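Long-range contacts in Ac-ASP-7 (Ancylostoma caninum, PDB 3S6S), which is of unknown function but is a secreted hookworm member of the SCP/TAPS (pathogenesis-related) family, probably acting in host-parasite interactions: residues Asn27-Arg32 with Arg107-Pro112; Arg45-Leu50 with Trp172-Thr177. All coordinates share one frame; numbering follows the deposited sequence.

Interaction 1: residues Asn27-Arg32 with Arg107-Pro112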
ATOM      1  N   ASN A  27       3.850   2.944   3.540  1.00 23.63           N
ATOM      2  CA  ASN A  27       4.255   2.436   4.850  1.00 24.71           C
ATOM      3  C   ASN A  27       4.611   3.524   5.847  1.00 26.43           C
ATOM      4  O   ASN A  27       4.394   3.369   7.063  1.00 25.44           O
ATOM      5  CB  ASN A  27       5.330   1.352   4.730  1.00 24.98           C
ATOM      6  CG  ASN A  27       4.746   0.026   4.259  1.00 27.80           C
ATOM      7  OD1 ASN A  27       3.780  -0.491   4.854  1.00 25.23           O
ATOM      8  ND2 ASN A  27       5.286  -0.505   3.161  1.00 25.70           N
ATOM      9  N   GLY A  28       5.117   4.639   5.328  1.00 26.20           N
ATOM     10  CA  GLY A  28       5.291   5.831   6.140  1.00 26.02           C
ATOM     11  C   GLY A  28       3.996   6.264   6.809  1.00 31.21           C
ATOM     12  O   GLY A  28       3.969   6.555   8.007  1.00 35.18           O
ATOM     13  N   LEU A  29       2.906   6.300   6.043  1.00 29.14           N
ATOM     14  CA  LEU A  29       1.646   6.739   6.610  1.00 28.55           C
ATOM     15  C   LEU A  29       1.219   5.715   7.641  1.00 31.74           C
ATOM     16  O   LEU A  29       0.843   6.051   8.758  1.00 33.87           O
ATOM     17  CB  LEU A  29       0.583   6.861   5.532  1.00 32.69           C
ATOM     18  CG  LEU A  29      -0.441   7.992   5.667  1.00 35.99           C
ATOM     19  CD1 LEU A  29      -1.701   7.603   4.942  1.00 29.25           C
ATOM     20  CD2 LEU A  29      -0.745   8.331   7.119  1.00 36.59           C
ATOM     21  N   ARG A  30       1.299   4.451   7.255  1.00 28.58           N
ATOM     22  CA  ARG A  30       0.848   3.379   8.120  1.00 31.30           C
ATOM     23  C   ARG A  30       1.556   3.377   9.445  1.00 31.79           C
ATOM     24  O   ARG A  30       0.937   3.122  10.479  1.00 30.18           O
ATOM     25  CB  ARG A  30       1.071   2.034   7.453  1.00 29.95           C
ATOM     26  CG  ARG A  30       0.080   1.756   6.370  1.00 27.36           C
ATOM     27  CD  ARG A  30       0.261   0.347   5.879  1.00 31.10           C
ATOM     28  NE  ARG A  30      -0.978  -0.033   5.255  1.00 37.67           N
ATOM     29  CZ  ARG A  30      -1.720  -1.061   5.612  1.00 32.41           C
ATOM     30  NH1 ARG A  30      -1.329  -1.888   6.571  1.00 30.49           N
ATOM     31  NH2 ARG A  30      -2.847  -1.264   4.965  1.00 36.81           N
ATOM     32  N   GLN A  31       2.863   3.616   9.399  1.00 30.94           N
ATOM     33  CA  GLN A  31       3.671   3.669  10.603  1.00 35.10           C
ATOM     34  C   GLN A  31       3.180   4.791  11.529  1.00 36.24           C
ATOM     35  O   GLN A  31       3.023   4.587  12.727  1.00 38.39           O
ATOM     36  CB  GLN A  31       5.154   3.852  10.259  1.00 29.59           C
ATOM     37  CG  GLN A  31       6.008   3.991  11.487  1.00 38.35           C
ATOM     38  CD  GLN A  31       7.489   3.988  11.185  1.00 38.35           C
ATOM     39  OE1 GLN A  31       8.215   3.098  11.627  1.00 37.79           O
ATOM     40  NE2 GLN A  31       7.947   4.987  10.444  1.00 30.04           N
ATOM     41  N   ARG A  32       2.914   5.963  10.960  1.00 36.48           N
ATOM     42  CA  ARG A  32       2.419   7.091  11.746  1.00 38.96           C
ATOM     43  C   ARG A  32       1.030   6.823  12.310  1.00 36.77           C
ATOM     44  O   ARG A  32       0.720   7.204  13.440  1.00 38.48           O
ATOM     45  CB  ARG A  32       2.429   8.372  10.917  1.00 39.83           C
ATOM     46  CG  ARG A  32       3.829   8.875  10.600  1.00 45.29           C
ATOM     47  CD  ARG A  32       3.849   9.648   9.283  1.00 49.32           C
ATOM     48  NE  ARG A  32       2.707  10.551   9.162  1.00 46.83           N
ATOM     49  CZ  ARG A  32       2.242  11.013   8.004  1.00 53.43           C
ATOM     50  NH1 ARG A  32       2.818  10.647   6.857  1.00 48.40           N
ATOM     51  NH2 ARG A  32       1.192  11.829   7.990  1.00 56.33           N
ATOM     52  N   ARG A 107      -8.692   4.815   2.505  1.00 25.68           N
ATOM     53  CA  ARG A 107      -9.208   3.668   3.245  1.00 27.97           C
ATOM     54  C   ARG A 107      -8.454   2.384   2.922  1.00 29.42           C
ATOM     55  O   ARG A 107      -8.131   1.609   3.823  1.00 27.02           O
ATOM     56  CB  ARG A 107     -10.682   3.433   2.953  1.00 29.51           C
ATOM     57  CG  ARG A 107     -11.622   4.151   3.864  1.00 33.08           C
ATOM     58  CD  ARG A 107     -13.002   3.535   3.704  1.00 37.60           C
ATOM     59  NE  ARG A 107     -13.305   2.661   4.822  1.00 35.48           N
ATOM     60  CZ  ARG A 107     -13.800   1.442   4.705  1.00 40.58           C
ATOM     61  NH1 ARG A 107     -14.068   0.949   3.494  1.00 37.46           N
ATOM     62  NH2 ARG A 107     -14.040   0.730   5.806  1.00 34.78           N
ATOM     63  N   GLN A 108      -8.196   2.145   1.638  1.00 26.65           N
ATOM     64  CA  GLN A 108      -7.438   0.960   1.250  1.00 25.60           C
ATOM     65  C   GLN A 108      -5.971   1.054   1.692  1.00 25.28           C
ATOM     66  O   GLN A 108      -5.424   0.121   2.280  1.00 24.31           O
ATOM     67  CB  GLN A 108      -7.528   0.734  -0.257  1.00 23.31           C
ATOM     68  CG  GLN A 108      -6.669  -0.414  -0.740  1.00 24.46           C
ATOM     69  CD  GLN A 108      -7.174  -1.771  -0.267  1.00 29.42           C
ATOM     70  OE1 GLN A 108      -8.185  -2.289  -0.776  1.00 27.80           O
ATOM     71  NE2 GLN A 108      -6.475  -2.361   0.714  1.00 24.21           N
ATOM     72  N   VAL A 109      -5.352   2.198   1.412  1.00 26.31           N
ATOM     73  CA  VAL A 109      -3.947   2.449   1.716  1.00 24.98           C
ATOM     74  C   VAL A 109      -3.621   2.142   3.172  1.00 26.77           C
ATOM     75  O   VAL A 109      -2.540   1.661   3.519  1.00 26.27           O
ATOM     76  CB  VAL A 109      -3.625   3.935   1.461  1.00 25.42           C
ATOM     77  CG1 VAL A 109      -2.236   4.306   2.004  1.00 24.08           C
ATOM     78  CG2 VAL A 109      -3.752   4.239  -0.031  1.00 23.26           C
ATOM     79  N   VAL A 110      -4.607   2.372   4.011  1.00 26.11           N
ATOM     80  CA  VAL A 110      -4.399   2.540   5.435  1.00 28.78           C
ATOM     81  C   VAL A 110      -5.001   1.386   6.275  1.00 29.58           C
ATOM     82  O   VAL A 110      -4.800   1.323   7.486  1.00 32.05           O
ATOM     83  CB  VAL A 110      -4.947   3.954   5.796  1.00 31.29           C
ATOM     84  CG1 VAL A 110      -5.945   3.943   6.937  1.00 30.90           C
ATOM     85  CG2 VAL A 110      -3.801   4.938   5.970  1.00 26.98           C
ATOM     86  N   TYR A 111      -5.704   0.473   5.596  1.00 25.36           N
ATOM     87  CA  TYR A 111      -6.365  -0.692   6.183  1.00 28.13           C
ATOM     88  C   TYR A 111      -5.367  -1.603   6.889  1.00 31.67           C
ATOM     89  O   TYR A 111      -4.540  -2.232   6.236  1.00 28.88           O
ATOM     90  CB  TYR A 111      -7.063  -1.481   5.063  1.00 26.14           C
ATOM     91  CG  TYR A 111      -7.860  -2.688   5.498  1.00 26.50           C
ATOM     92  CD1 TYR A 111      -7.962  -3.802   4.681  1.00 29.18           C
ATOM     93  CD2 TYR A 111      -8.542  -2.704   6.713  1.00 29.25           C
ATOM     94  CE1 TYR A 111      -8.705  -4.911   5.069  1.00 31.01           C
ATOM     95  CE2 TYR A 111      -9.274  -3.802   7.110  1.00 25.61           C
ATOM     96  CZ  TYR A 111      -9.351  -4.901   6.287  1.00 31.45           C
ATOM     97  OH  TYR A 111     -10.094  -5.994   6.674  1.00 34.22           O
ATOM     98  N   PRO A 112      -5.453  -1.693   8.229  1.00 33.91           N
ATOM     99  CA  PRO A 112      -4.440  -2.399   9.038  1.00 28.58           C
ATOM    100  C   PRO A 112      -4.291  -3.889   8.735  1.00 28.18           C
ATOM    101  O   PRO A 112      -3.282  -4.465   9.119  1.00 31.74           O
ATOM    102  CB  PRO A 112      -4.934  -2.194  10.474  1.00 30.75           C
ATOM    103  CG  PRO A 112      -5.782  -0.958  10.410  1.00 32.51           C
ATOM    104  CD  PRO A 112      -6.456  -1.017   9.068  1.00 30.02           C
TER
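R30 reaches from helix 16-34 to the C-terminal part of helix 103-110 and grips the backbone carbonyl of V109 side-on, within the helical layers of the SCP/TAPS (CAP) alpha-beta-alpha sandwich. Its NE donates to V109 O at 2.9 Å, with an N-H...O angle of 156° and the donor tilted only slightly from the carbonyl plane. NH2 adds a longer, more bent bond of 3.3 Å to the same V109 O, coming from well above that plane. Both bonds lie close to the guanidinium plane and so restrain its rotation. NH2 also points at Y111 O, but the modelled 2.3 Å is too short to be trusted in detail. V110 O sits above one face of the guanidinium, offset toward its rim, and NH1 is hydrogen-bonded to Y48 O. With CG beside the backbone N (chi1 -75°) and the chain extended from CG to NE, the long side chain crosses from one helix to the other. One positive group thus meets several carbonyl oxygens near the C-terminal part of helix 103-110, a match that probably offsets their partial negative charge. Y111 turns its hydroxyl elsewhere, to E148 and K142. Beside the polar grip runs an apolar seam, in which L29 CD1 packs on V110 CG2 at 3.5 Å and lies more loosely, 4.4 Å, from V109 CG1.

Interaction 2: residues Arg45-Leu50 with Trp172-Thr177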
ATOM      1  N   ARG A  45      -2.845   1.809  16.912  1.00 38.38           N
ATOM      2  CA  ARG A  45      -3.406   0.483  16.691  1.00 39.56           C
ATOM      3  C   ARG A  45      -2.365  -0.493  16.174  1.00 38.01           C
ATOM      4  O   ARG A  45      -1.267  -0.103  15.764  1.00 31.70           O
ATOM      5  CB  ARG A  45      -4.563   0.543  15.691  1.00 40.83           C
ATOM      6  CG  ARG A  45      -4.164   1.080  14.324  1.00 36.91           C
ATOM      7  CD  ARG A  45      -4.678   2.502  14.144  1.00 43.38           C
ATOM      8  NE  ARG A  45      -5.893   2.521  13.339  1.00 44.83           N
ATOM      9  CZ  ARG A  45      -6.815   3.478  13.371  1.00 43.44           C
ATOM     10  NH1 ARG A  45      -6.695   4.516  14.183  1.00 42.25           N
ATOM     11  NH2 ARG A  45      -7.872   3.381  12.581  1.00 50.98           N
ATOM     12  N   GLU A  46      -2.735  -1.770  16.192  1.00 38.60           N
ATOM     13  CA  GLU A  46      -1.960  -2.787  15.516  1.00 34.79           C
ATOM     14  C   GLU A  46      -2.008  -2.452  14.040  1.00 38.76           C
ATOM     15  O   GLU A  46      -3.073  -2.147  13.494  1.00 39.44           O
ATOM     16  CB  GLU A  46      -2.547  -4.171  15.772  1.00 33.76           C
ATOM     17  CG  GLU A  46      -1.829  -5.287  15.050  1.00 33.28           C
ATOM     18  CD  GLU A  46      -2.310  -6.650  15.468  1.00 37.89           C
ATOM     19  OE1 GLU A  46      -2.925  -6.764  16.546  1.00 41.84           O
ATOM     20  OE2 GLU A  46      -2.077  -7.619  14.720  1.00 43.15           O
ATOM     21  N   MET A  47      -0.850  -2.473  13.398  1.00 35.43           N
ATOM     22  CA  MET A  47      -0.778  -2.186  11.979  1.00 33.72           C
ATOM     23  C   MET A  47       0.214  -3.142  11.320  1.00 36.17           C
ATOM     24  O   MET A  47       1.257  -3.460  11.894  1.00 37.25           O
ATOM     25  CB  MET A  47      -0.375  -0.727  11.763  1.00 33.17           C
ATOM     26  CG  MET A  47      -0.240  -0.298  10.299  1.00 34.32           C
ATOM     27  SD  MET A  47      -1.799  -0.016   9.433  1.00 30.79           S
ATOM     28  CE  MET A  47      -2.424   1.439  10.291  1.00 31.19           C
ATOM     29  N   TYR A  48      -0.128  -3.627  10.131  1.00 33.61           N
ATOM     30  CA  TYR A  48       0.804  -4.432   9.355  1.00 32.44           C
ATOM     31  C   TYR A  48       1.439  -3.554   8.319  1.00 30.25           C
ATOM     32  O   TYR A  48       0.757  -2.744   7.715  1.00 31.62           O
ATOM     33  CB  TYR A  48       0.093  -5.612   8.688  1.00 29.81           C
ATOM     34  CG  TYR A  48       0.030  -6.801   9.609  1.00 33.59           C
ATOM     35  CD1 TYR A  48      -0.730  -6.748  10.774  1.00 34.62           C
ATOM     36  CD2 TYR A  48       0.765  -7.961   9.346  1.00 31.71           C
ATOM     37  CE1 TYR A  48      -0.782  -7.810  11.641  1.00 35.45           C
ATOM     38  CE2 TYR A  48       0.718  -9.038  10.215  1.00 32.80           C
ATOM     39  CZ  TYR A  48      -0.064  -8.949  11.366  1.00 35.03           C
ATOM     40  OH  TYR A  48      -0.135  -9.989  12.251  1.00 36.50           O
ATOM     41  N   GLY A  49       2.749  -3.674   8.142  1.00 29.58           N
ATOM     42  CA  GLY A  49       3.401  -3.005   7.032  1.00 26.67           C
ATOM     43  C   GLY A  49       2.950  -3.726   5.770  1.00 28.74           C
ATOM     44  O   GLY A  49       2.573  -4.893   5.824  1.00 28.96           O
ATOM     45  N   LEU A  50       2.959  -3.053   4.631  1.00 24.37           N
ATOM     46  CA  LEU A  50       2.648  -3.757   3.410  1.00 22.81           C
ATOM     47  C   LEU A  50       3.935  -4.289   2.797  1.00 24.92           C
ATOM     48  O   LEU A  50       4.878  -3.542   2.521  1.00 22.86           O
ATOM     49  CB  LEU A  50       1.932  -2.847   2.419  1.00 24.17           C
ATOM     50  CG  LEU A  50       0.620  -2.193   2.845  1.00 23.18           C
ATOM     51  CD1 LEU A  50       0.162  -1.249   1.755  1.00 23.00           C
ATOM     52  CD2 LEU A  50      -0.448  -3.242   3.123  1.00 25.35           C
ATOM     53  N   TRP A 172       9.458  -1.938  12.494  1.00 40.40           N
ATOM     54  CA  TRP A 172       9.543  -0.530  12.848  1.00 37.92           C
ATOM     55  C   TRP A 172       8.149  -0.103  13.314  1.00 37.92           C
ATOM     56  O   TRP A 172       7.510   0.754  12.715  1.00 35.46           O
ATOM     57  CB  TRP A 172       9.990   0.292  11.645  1.00 36.33           C
ATOM     58  CG  TRP A 172      11.258  -0.180  10.959  1.00 43.84           C
ATOM     59  CD1 TRP A 172      12.553   0.193  11.258  1.00 42.74           C
ATOM     60  CD2 TRP A 172      11.354  -1.067   9.831  1.00 40.44           C
ATOM     61  NE1 TRP A 172      13.431  -0.411  10.393  1.00 39.00           N
ATOM     62  CE2 TRP A 172      12.729  -1.192   9.513  1.00 35.72           C
ATOM     63  CE3 TRP A 172      10.411  -1.770   9.063  1.00 35.67           C
ATOM     64  CZ2 TRP A 172      13.185  -1.987   8.458  1.00 34.91           C
ATOM     65  CZ3 TRP A 172      10.864  -2.567   8.016  1.00 35.60           C
ATOM     66  CH2 TRP A 172      12.244  -2.675   7.728  1.00 38.11           C
ATOM     67  N   ASN A 173       7.714  -0.728  14.399  1.00 36.09           N
ATOM     68  CA  ASN A 173       6.325  -0.766  14.852  1.00 40.77           C
ATOM     69  C   ASN A 173       5.284  -1.134  13.781  1.00 42.10           C
ATOM     70  O   ASN A 173       4.103  -0.799  13.891  1.00 38.38           O
ATOM     71  CB  ASN A 173       5.926   0.450  15.712  1.00 41.36           C
ATOM     72  CG  ASN A 173       5.988   1.755  14.961  1.00 48.49           C
ATOM     73  OD1 ASN A 173       6.873   2.588  15.210  1.00 53.09           O
ATOM     74  ND2 ASN A 173       5.036   1.960  14.043  1.00 43.78           N
ATOM     75  N   LEU A 174       5.737  -1.855  12.763  1.00 38.29           N
ATOM     76  CA  LEU A 174       4.829  -2.495  11.830  1.00 35.26           C
ATOM     77  C   LEU A 174       4.975  -4.006  11.964  1.00 36.80           C
ATOM     78  O   LEU A 174       6.075  -4.500  12.220  1.00 35.20           O
ATOM     79  CB  LEU A 174       5.108  -2.039  10.394  1.00 31.83           C
ATOM     80  CG  LEU A 174       4.803  -0.560  10.119  1.00 34.66           C
ATOM     81  CD1 LEU A 174       5.313  -0.154   8.758  1.00 31.84           C
ATOM     82  CD2 LEU A 174       3.304  -0.284  10.245  1.00 32.13           C
ATOM     83  N   CYS A 175       3.851  -4.721  11.832  1.00 36.47           N
ATOM     84  CA  CYS A 175       3.833  -6.180  11.728  1.00 32.52           C
ATOM     85  C   CYS A 175       4.012  -6.617  10.274  1.00 33.14           C
ATOM     86  O   CYS A 175       3.403  -6.054   9.367  1.00 35.53           O
ATOM     87  CB  CYS A 175       2.522  -6.739  12.276  1.00 32.62           C
ATOM     88  SG  CYS A 175       2.204  -6.325  14.013  1.00 35.50           S
ATOM     89  N   TYR A 176       4.860  -7.609  10.048  1.00 34.01           N
ATOM     90  CA  TYR A 176       5.057  -8.143   8.703  1.00 34.88           C
ATOM     91  C   TYR A 176       4.796  -9.646   8.665  1.00 34.61           C
ATOM     92  O   TYR A 176       5.364 -10.400   9.451  1.00 36.06           O
ATOM     93  CB  TYR A 176       6.476  -7.858   8.204  1.00 28.85           C
ATOM     94  CG  TYR A 176       6.773  -6.399   7.942  1.00 28.93           C
ATOM     95  CD1 TYR A 176       7.170  -5.547   8.974  1.00 34.75           C
ATOM     96  CD2 TYR A 176       6.664  -5.870   6.668  1.00 29.11           C
ATOM     97  CE1 TYR A 176       7.452  -4.211   8.735  1.00 29.47           C
ATOM     98  CE2 TYR A 176       6.934  -4.540   6.424  1.00 31.91           C
ATOM     99  CZ  TYR A 176       7.338  -3.717   7.465  1.00 30.60           C
ATOM    100  OH  TYR A 176       7.610  -2.394   7.216  1.00 29.72           O
ATOM    101  N   THR A 177       3.925 -10.078   7.764  1.00 32.12           N
ATOM    102  CA  THR A 177       3.787 -11.498   7.504  1.00 32.19           C
ATOM    103  C   THR A 177       3.901 -11.761   6.010  1.00 29.06           C
ATOM    104  O   THR A 177       3.588 -10.896   5.212  1.00 32.41           O
ATOM    105  CB  THR A 177       2.478 -12.077   8.065  1.00 33.88           C
ATOM    106  OG1 THR A 177       2.392 -13.460   7.707  1.00 40.40           O
ATOM    107  CG2 THR A 177       1.274 -11.348   7.493  1.00 33.44           C
TER
HETATM  108  O   HOH W   1       2.219  -2.306  14.594  1.00 37.05           O
HETATM  109  O   HOH W   2       3.089  -7.664   6.165  1.00 25.68           O
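C175 lays its CB squarely over the centre of the Y48 ring, 3.3 Å from the centroid and 3° off the ring normal, a close CH-pi contact. Its SG, bonded to C162 in a disulfide, stands over the same face, 4.4 Å from the centroid. A chi1 of -87° swings the Y48 ring beside its backbone N and chi2 of 66° turns a face to C175, while the OH, accepting from Y165 N and hydrogen-bonded to S168 OG, holds the far end. T177 CG2 meets Y48 CE2 obliquely at 3.6 Å. M47, bent at chi2 and chi3, lies side by side with L174, its CG 3.5 Å from L174 CD2. G49, without a side chain, lets Y176 set one ring face over its CA. Between the backbones, C175 N donates to M47 O at 2.9 Å, nearly straight, and G49 N donates to C175 O at 2.8 Å. Water 1 joins M47 N to N173 O, and water 2 joins T177 N to G49 O. Y48 and C175 form a single beta bridge that docks the disulfide-rich C-terminal hairpin, strands 169-170 and 175-176, onto the loop ahead of strand 51-53 of the SCP/TAPS domain.

In the fold
After the short strand 6-7 the chain forms helix 16-34, carrying 27-32, and then the loop 45-50 that leads into strand 51-53. Interaction 1 closes the long excursion through several helices and strand 76-83 when helix 103-110 returns to helix 16-34. The chain then adds strands 116-123 and 133-140 before its C-terminal hairpin comes back to 45-50 in interaction 2. The segments alternate along the sequence, so the two loops cross rather than nest. They share a border: R30 serves both sites, and N27 OD1 accepts a hydrogen bond from L50 N. Helix 16-34 thus connects helix 103-110, the loop 45-50 and, through that loop, the C-terminal hairpin.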